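Local coordinates for endoglucanase family 5 (Clostridium acetobutylicum ATCC 824, PDB 6PZ7), which probably hydrolyses internal beta-1,4-glucan linkages of cellulose and related plant polysaccharides, as a broad-specificity endoglucanase of glycoside hydrolase family 5, subfamily 4, at residues Y72-Q76 / A77-R81; A196-A200 / T201-N205. One frame throughout, in Å; residues are numbered along the deposited sequence.

Both contacts are helix starts of the (beta/alpha)8 barrel, each lying where the loop after a barrel strand turns into the following helix. Contact 1 opens helix 76-91, which follows strand 55-58; contact 2 opens the short helix 201-206, which follows strand 190-193. They sit on opposite sides of the chain's centre, their own centres 33 Å apart and their nearest atoms about 20 Å apart. The centre of contact 2 is about 15 Å from the chain's centre, that of contact 1 about 21 Å. In this barrel the loops after the strands edge the substrate cleft, and the 1,2-ethanediol at Ala196 is bound in one of them.

Contact 1: Y72-Q76 / A77-R81; sequences YTIDQ and AWLNR
Asp75 caps the first turn of helix 76-91 and meets three residues of that turn. Its CB lies 4.1 Å from Trp78 CB. With CG anti to the backbone N (chi1 173°), the carboxylate folds back over the helix start: CG comes 3.7 Å from Ala77 N, and OD1 accepts from Ala77 N at 3.0 Å. The N-H reaches OD1 from above the carboxylate plane, and the bond is bent to 143°. OD2 lies 4.0 Å from Ala77 CB. The backbone of Asp75 joins in, its O taking the nearly straight bond from Leu79 N (3.1 Å), and the next bond runs from Asn80 N to Gln76 O. Away from the carboxylate, Ile74 and Leu79 cross at about a right angle, with Ile74 CG2 3.7 Å from Leu79 CG; the same methyl stands at the edge of the Trp78 indole, near its plane. Farther out, the Asn80 amide passes the aliphatic CG of Gln76, while its OD1 is bound by Arg131 of helix 111-132. Next to the apolar pair, the N-cap carboxylate gives the Ala77 N-H, which has no preceding helix turn to bond to, an acceptor, and its charge should interact favourably with the helix dipole.

Contact 2: A196-A200 / T201-N205; sequences AASTA and TAAMN. With EDO (1,2-ethanediol), chain D.
Met204 lies along the backbone of Thr199 and Ala200, and this is the close-packed half of the contact. Its CG anti to the carbonyl carbon (chi1 -60°), the side chain heads back toward the loop, and the bend at chi3 brings CE to 3.5 Å from Thr199 O. SD passes 4.1 Å from Thr199 CA, so the thioether rests on main chain more than on the threonine side chain. The Met204 backbone ties the two segments together: Met204 N donates to Ala200 O at 3.0 Å, the first i to i+4 bond of helix 201-206. The preceding residue, Ala203, points its methyl at the loop. Its CB comes 3.4 Å from Ala200 O, and it lies 4.1 Å from Ser198 CB and 4.2 Å from Ala200 CB, a small cluster in which each residue offers a single carbon.

Ala200 holds the N-cap position without a polar side chain. The loop before it is fixed instead by an ST turn, in which Ser198 OG, anti to its own backbone N (chi1 -177°), accepts a straight bond from Ala200 N at 3.0 Å.

The other side is looser. Thr201 is exposed; its CB bond points away from the loop, although CB itself still touches Ala200 C, and Ala202 barely meets the loop. Apart from both, at the start of segment 196-200, a 1,2-ethanediol, probably from the crystallisation liquor, donates from O2 to the carbonyl O of the buried Ala196 at 2.6 Å.

Around this turn, Thr194 OG1 bonds to Ser198 O just after strand 190-193. Thr199 and Met204 both pack on Leu220 of strand 216-221 and, through Ile254 and Phe258 respectively, on helix 241-259, so the short helix is seated against strand 216-221 and helix 241-259.

Contact 1: Y72-Q76 / A77-R81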
ATOM      1  N   TYR A  72     -19.912  -5.174 -14.673  1.00  7.65           N
ATOM      2  CA  TYR A  72     -18.765  -5.461 -13.834  1.00  7.18           C
ATOM      3  C   TYR A  72     -19.180  -5.554 -12.367  1.00  7.73           C
ATOM      4  O   TYR A  72     -18.544  -4.985 -11.472  1.00  7.86           O
ATOM      5  CB  TYR A  72     -17.661  -4.439 -14.040  1.00  8.20           C
ATOM      6  CG  TYR A  72     -17.096  -4.441 -15.432  1.00  7.78           C
ATOM      7  CD1 TYR A  72     -16.355  -5.511 -15.887  1.00  8.25           C
ATOM      8  CD2 TYR A  72     -17.234  -3.338 -16.275  1.00  9.13           C
ATOM      9  CE1 TYR A  72     -15.771  -5.494 -17.166  1.00 10.15           C
ATOM     10  CE2 TYR A  72     -16.634  -3.315 -17.532  1.00 10.00           C
ATOM     11  CZ  TYR A  72     -15.911  -4.396 -17.950  1.00 10.63           C
ATOM     12  OH  TYR A  72     -15.305  -4.421 -19.204  1.00 13.79           O
ATOM     13  N   THR A  73     -20.229  -6.320 -12.102  1.00  7.58           N
ATOM     14  CA  THR A  73     -20.809  -6.372 -10.761  1.00  7.32           C
ATOM     15  C   THR A  73     -19.836  -7.025  -9.790  1.00  7.98           C
ATOM     16  O   THR A  73     -19.375  -8.152 -10.018  1.00  8.35           O
ATOM     17  CB  THR A  73     -22.101  -7.182 -10.785  1.00  7.08           C
ATOM     18  OG1 THR A  73     -22.969  -6.566 -11.742  1.00  8.88           O
ATOM     19  CG2 THR A  73     -22.752  -7.242  -9.448  1.00  9.31           C
ATOM     20  N   ILE A  74     -19.575  -6.370  -8.673  1.00  7.45           N
ATOM     21  CA  ILE A  74     -18.749  -6.959  -7.623  1.00  7.41           C
ATOM     22  C   ILE A  74     -19.643  -7.860  -6.769  1.00  7.78           C
ATOM     23  O   ILE A  74     -20.697  -7.442  -6.281  1.00  9.95           O
ATOM     24  CB  ILE A  74     -18.072  -5.880  -6.746  1.00  7.12           C
ATOM     25  CG1 ILE A  74     -17.199  -4.952  -7.584  1.00  9.09           C
ATOM     26  CG2 ILE A  74     -17.226  -6.564  -5.659  1.00  9.49           C
ATOM     27  CD1 ILE A  74     -16.549  -3.828  -6.801  1.00  8.75           C
ATOM     28  N   ASP A  75     -19.204  -9.088  -6.567  1.00  9.06           N
ATOM     29  CA  ASP A  75     -19.959 -10.020  -5.736  1.00 11.04           C
ATOM     30  C   ASP A  75     -20.287  -9.416  -4.373  1.00  9.71           C
ATOM     31  O   ASP A  75     -19.390  -8.986  -3.627  1.00  9.60           O
ATOM     32  CB  ASP A  75     -19.130 -11.293  -5.572  1.00 13.48           C
ATOM     33  CG  ASP A  75     -19.727 -12.279  -4.599  1.00 22.08           C
ATOM     34  OD1 ASP A  75     -20.913 -12.148  -4.242  1.00 28.70           O
ATOM     35  OD2 ASP A  75     -18.986 -13.175  -4.157  1.00 25.35           O
ATOM     36  N   GLN A  76     -21.564  -9.424  -4.006  1.00 12.54           N
ATOM     37  CA  GLN A  76     -21.976  -8.825  -2.744  1.00 12.60           C
ATOM     38  C   GLN A  76     -21.341  -9.512  -1.544  1.00 11.03           C
ATOM     39  O   GLN A  76     -21.009  -8.847  -0.555  1.00 11.65           O
ATOM     40  CB  GLN A  76     -23.503  -8.886  -2.635  1.00 16.13           C
ATOM     41  CG  GLN A  76     -24.079  -8.299  -1.386  1.00 22.44           C
ATOM     42  CD  GLN A  76     -25.602  -8.314  -1.394  1.00 32.45           C
ATOM     43  OE1 GLN A  76     -26.241  -7.424  -1.966  1.00 38.97           O
ATOM     44  NE2 GLN A  76     -26.187  -9.343  -0.781  1.00 35.48           N
ATOM     45  N   ALA A  77     -21.220 -10.831  -1.571  1.00 11.51           N
ATOM     46  CA  ALA A  77     -20.623 -11.502  -0.427  1.00 11.88           C
ATOM     47  C   ALA A  77     -19.169 -11.101  -0.250  1.00 10.82           C
ATOM     48  O   ALA A  77     -18.664 -11.070   0.875  1.00 10.54           O
ATOM     49  CB  ALA A  77     -20.716 -13.014  -0.603  1.00 13.80           C
ATOM     50  N   TRP A  78     -18.450 -10.847  -1.331  1.00 10.43           N
ATOM     51  CA  TRP A  78     -17.076 -10.378  -1.218  1.00  9.05           C
ATOM     52  C   TRP A  78     -17.040  -8.993  -0.608  1.00  9.59           C
ATOM     53  O   TRP A  78     -16.235  -8.734   0.301  1.00  9.39           O
ATOM     54  CB  TRP A  78     -16.406 -10.402  -2.586  1.00  9.81           C
ATOM     55  CG  TRP A  78     -14.962  -9.956  -2.586  1.00  8.36           C
ATOM     56  CD1 TRP A  78     -14.470  -8.815  -3.124  1.00  8.65           C
ATOM     57  CD2 TRP A  78     -13.837 -10.637  -2.021  1.00  9.25           C
ATOM     58  NE1 TRP A  78     -13.117  -8.739  -2.955  1.00  8.68           N
ATOM     59  CE2 TRP A  78     -12.692  -9.855  -2.284  1.00  8.91           C
ATOM     60  CE3 TRP A  78     -13.692 -11.850  -1.344  1.00 11.74           C
ATOM     61  CZ2 TRP A  78     -11.418 -10.259  -1.894  1.00 10.06           C
ATOM     62  CZ3 TRP A  78     -12.413 -12.242  -0.951  1.00 13.24           C
ATOM     63  CH2 TRP A  78     -11.297 -11.444  -1.230  1.00 12.14           C
ATOM     64  N   LEU A  79     -17.867  -8.069  -1.104  1.00  9.45           N
ATOM     65  CA  LEU A  79     -17.917  -6.746  -0.500  1.00 10.34           C
ATOM     66  C   LEU A  79     -18.253  -6.832   0.976  1.00  9.96           C
ATOM     67  O   LEU A  79     -17.709  -6.079   1.795  1.00 10.11           O
ATOM     68  CB  LEU A  79     -18.926  -5.857  -1.216  1.00 11.89           C
ATOM     69  CG  LEU A  79     -18.447  -5.111  -2.445  1.00 12.90           C
ATOM     70  CD1 LEU A  79     -19.648  -4.565  -3.203  1.00 14.36           C
ATOM     71  CD2 LEU A  79     -17.466  -4.006  -2.105  1.00 11.66           C
ATOM     72  N   ASN A  80     -19.175  -7.711   1.343  1.00  9.03           N
ATOM     73  CA  ASN A  80     -19.554  -7.849   2.740  1.00  9.37           C
ATOM     74  C   ASN A  80     -18.356  -8.287   3.586  1.00  8.24           C
ATOM     75  O   ASN A  80     -18.129  -7.761   4.692  1.00  8.80           O
ATOM     76  CB  ASN A  80     -20.687  -8.874   2.911  1.00 10.54           C
ATOM     77  CG  ASN A  80     -22.025  -8.379   2.404  1.00 12.38           C
ATOM     78  OD1 ASN A  80     -22.235  -7.192   2.169  1.00 13.62           O
ATOM     79  ND2 ASN A  80     -22.948  -9.304   2.256  1.00 13.61           N
ATOM     80  N   ARG A  81     -17.553  -9.232   3.065  1.00  7.78           N
ATOM     81  CA  ARG A  81     -16.355  -9.679   3.788  1.00  7.68           C
ATOM     82  C   ARG A  81     -15.312  -8.585   3.886  1.00  7.62           C
ATOM     83  O   ARG A  81     -14.727  -8.365   4.963  1.00  7.53           O
ATOM     84  CB  ARG A  81     -15.770 -10.936   3.148  1.00  8.53           C
ATOM     85  CG  ARG A  81     -14.515 -11.434   3.853  1.00  8.83           C
ATOM     86  CD  ARG A  81     -14.740 -11.691   5.346  1.00  8.88           C
ATOM     87  NE  ARG A  81     -13.452 -12.055   5.952  1.00  8.52           N
ATOM     88  CZ  ARG A  81     -13.182 -11.953   7.251  1.00  8.64           C
ATOM     89  NH1 ARG A  81     -14.083 -11.550   8.130  1.00  8.58           N
ATOM     90  NH2 ARG A  81     -11.949 -12.223   7.666  1.00  8.96           N
TER

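Contact 2: A196-A200 / T201-N205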
ATOM      1  N   ALA A 196       4.013   1.336 -10.932  1.00  6.86           N
ATOM      2  CA  ALA A 196       4.470   0.258 -10.051  1.00  6.66           C
ATOM      3  C   ALA A 196       4.689   0.698  -8.602  1.00  5.93           C
ATOM      4  O   ALA A 196       5.364  -0.009  -7.862  1.00  6.35           O
ATOM      5  CB  ALA A 196       5.690  -0.462 -10.602  1.00  6.76           C
ATOM      6  N   ALA A 197       4.175   1.849  -8.201  1.00  5.74           N
ATOM      7  CA  ALA A 197       4.517   2.475  -6.926  1.00  5.61           C
ATOM      8  C   ALA A 197       6.018   2.682  -6.795  1.00  5.62           C
ATOM      9  O   ALA A 197       6.577   2.725  -5.707  1.00  6.87           O
ATOM     10  CB  ALA A 197       3.904   1.759  -5.715  1.00  6.02           C
ATOM     11  N   SER A 198       6.704   2.829  -7.930  1.00  6.22           N
ATOM     12  CA  SER A 198       8.148   2.962  -7.980  1.00  6.84           C
ATOM     13  C   SER A 198       8.625   4.326  -7.502  1.00  5.96           C
ATOM     14  O   SER A 198       8.029   5.360  -7.772  1.00  6.81           O
ATOM     15  CB  SER A 198       8.598   2.772  -9.425  1.00  6.73           C
ATOM     16  OG  SER A 198      10.008   2.822  -9.536  1.00  9.17           O
ATOM     17  N   THR A 199       9.811   4.320  -6.909  1.00  6.54           N
ATOM     18  CA  THR A 199      10.572   5.521  -6.560  1.00  7.24           C
ATOM     19  C   THR A 199      11.567   5.902  -7.656  1.00  7.87           C
ATOM     20  O   THR A 199      12.340   6.842  -7.472  1.00  9.65           O
ATOM     21  CB  THR A 199      11.317   5.356  -5.223  1.00  8.02           C
ATOM     22  OG1 THR A 199      12.207   4.242  -5.343  1.00  9.34           O
ATOM     23  CG2 THR A 199      10.336   5.119  -4.100  1.00  9.19           C
ATOM     24  N   ALA A 200      11.550   5.236  -8.805  1.00  8.31           N
ATOM     25  CA  ALA A 200      12.418   5.627  -9.911  1.00  8.03           C
ATOM     26  C   ALA A 200      12.197   7.099 -10.213  1.00  9.07           C
ATOM     27  O   ALA A 200      11.068   7.593 -10.215  1.00  8.95           O
ATOM     28  CB  ALA A 200      12.120   4.782 -11.142  1.00 11.16           C
ATOM     29  N   THR A 201      13.282   7.779 -10.562  1.00  9.61           N
ATOM     30  CA  THR A 201      13.234   9.220 -10.834  1.00 10.00           C
ATOM     31  C   THR A 201      12.145   9.591 -11.847  1.00  9.23           C
ATOM     32  O   THR A 201      11.359  10.503 -11.601  1.00  9.33           O
ATOM     33  CB  THR A 201      14.617   9.691 -11.313  1.00 11.12           C
ATOM     34  OG1 THR A 201      15.586   9.314 -10.319  1.00 12.58           O
ATOM     35  CG2 THR A 201      14.641  11.195 -11.568  1.00 12.74           C
ATOM     36  N   ALA A 202      12.069   8.883 -12.965  1.00  9.47           N
ATOM     37  CA  ALA A 202      11.103   9.240 -13.995  1.00  9.45           C
ATOM     38  C   ALA A 202       9.680   8.944 -13.543  1.00  9.02           C
ATOM     39  O   ALA A 202       8.733   9.645 -13.939  1.00  9.30           O
ATOM     40  CB  ALA A 202      11.363   8.515 -15.314  1.00 12.45           C
ATOM     41  N   ALA A 203       9.483   7.874 -12.763  1.00  8.24           N
ATOM     42  CA  ALA A 203       8.155   7.564 -12.236  1.00  7.35           C
ATOM     43  C   ALA A 203       7.658   8.681 -11.335  1.00  7.35           C
ATOM     44  O   ALA A 203       6.499   9.101 -11.417  1.00  8.13           O
ATOM     45  CB  ALA A 203       8.194   6.219 -11.519  1.00  8.57           C
ATOM     46  N   MET A 204       8.520   9.167 -10.450  1.00  7.40           N
ATOM     47  CA  MET A 204       8.120  10.253  -9.569  1.00  8.36           C
ATOM     48  C   MET A 204       7.948  11.551 -10.342  1.00  7.81           C
ATOM     49  O   MET A 204       7.020  12.312 -10.065  1.00  9.32           O
ATOM     50  CB  MET A 204       9.117  10.426  -8.428  1.00  9.02           C
ATOM     51  CG  MET A 204       9.247   9.175  -7.544  1.00  8.62           C
ATOM     52  SD  MET A 204       9.978   9.489  -5.907  1.00 10.84           S
ATOM     53  CE  MET A 204      11.574  10.127  -6.417  1.00 13.37           C
ATOM     54  N   ASN A 205       8.789  11.805 -11.342  1.00  8.17           N
ATOM     55  CA  ASN A 205       8.698  13.069 -12.078  1.00  9.86           C
ATOM     56  C   ASN A 205       7.445  13.165 -12.938  1.00  9.20           C
ATOM     57  O   ASN A 205       6.897  14.266 -13.124  1.00 11.44           O
ATOM     58  CB  ASN A 205       9.931  13.261 -12.962  1.00 12.12           C
ATOM     59  CG  ASN A 205      11.126  13.777 -12.191  1.00 17.71           C
ATOM     60  OD1 ASN A 205      11.000  14.330 -11.093  1.00 17.43           O
ATOM     61  ND2 ASN A 205      12.303  13.621 -12.782  1.00 19.88           N
TER
HETATM   62  C1  EDO D 403       8.676  -2.153  -6.082  1.00 26.64           C
HETATM   63  O1  EDO D 403       8.879  -2.394  -4.701  1.00 23.33           O
HETATM   64  C2  EDO D 403       8.044  -0.770  -6.233  1.00 15.19           C
HETATM   65  O2  EDO D 403       7.927  -0.619  -7.635  1.00 12.91           O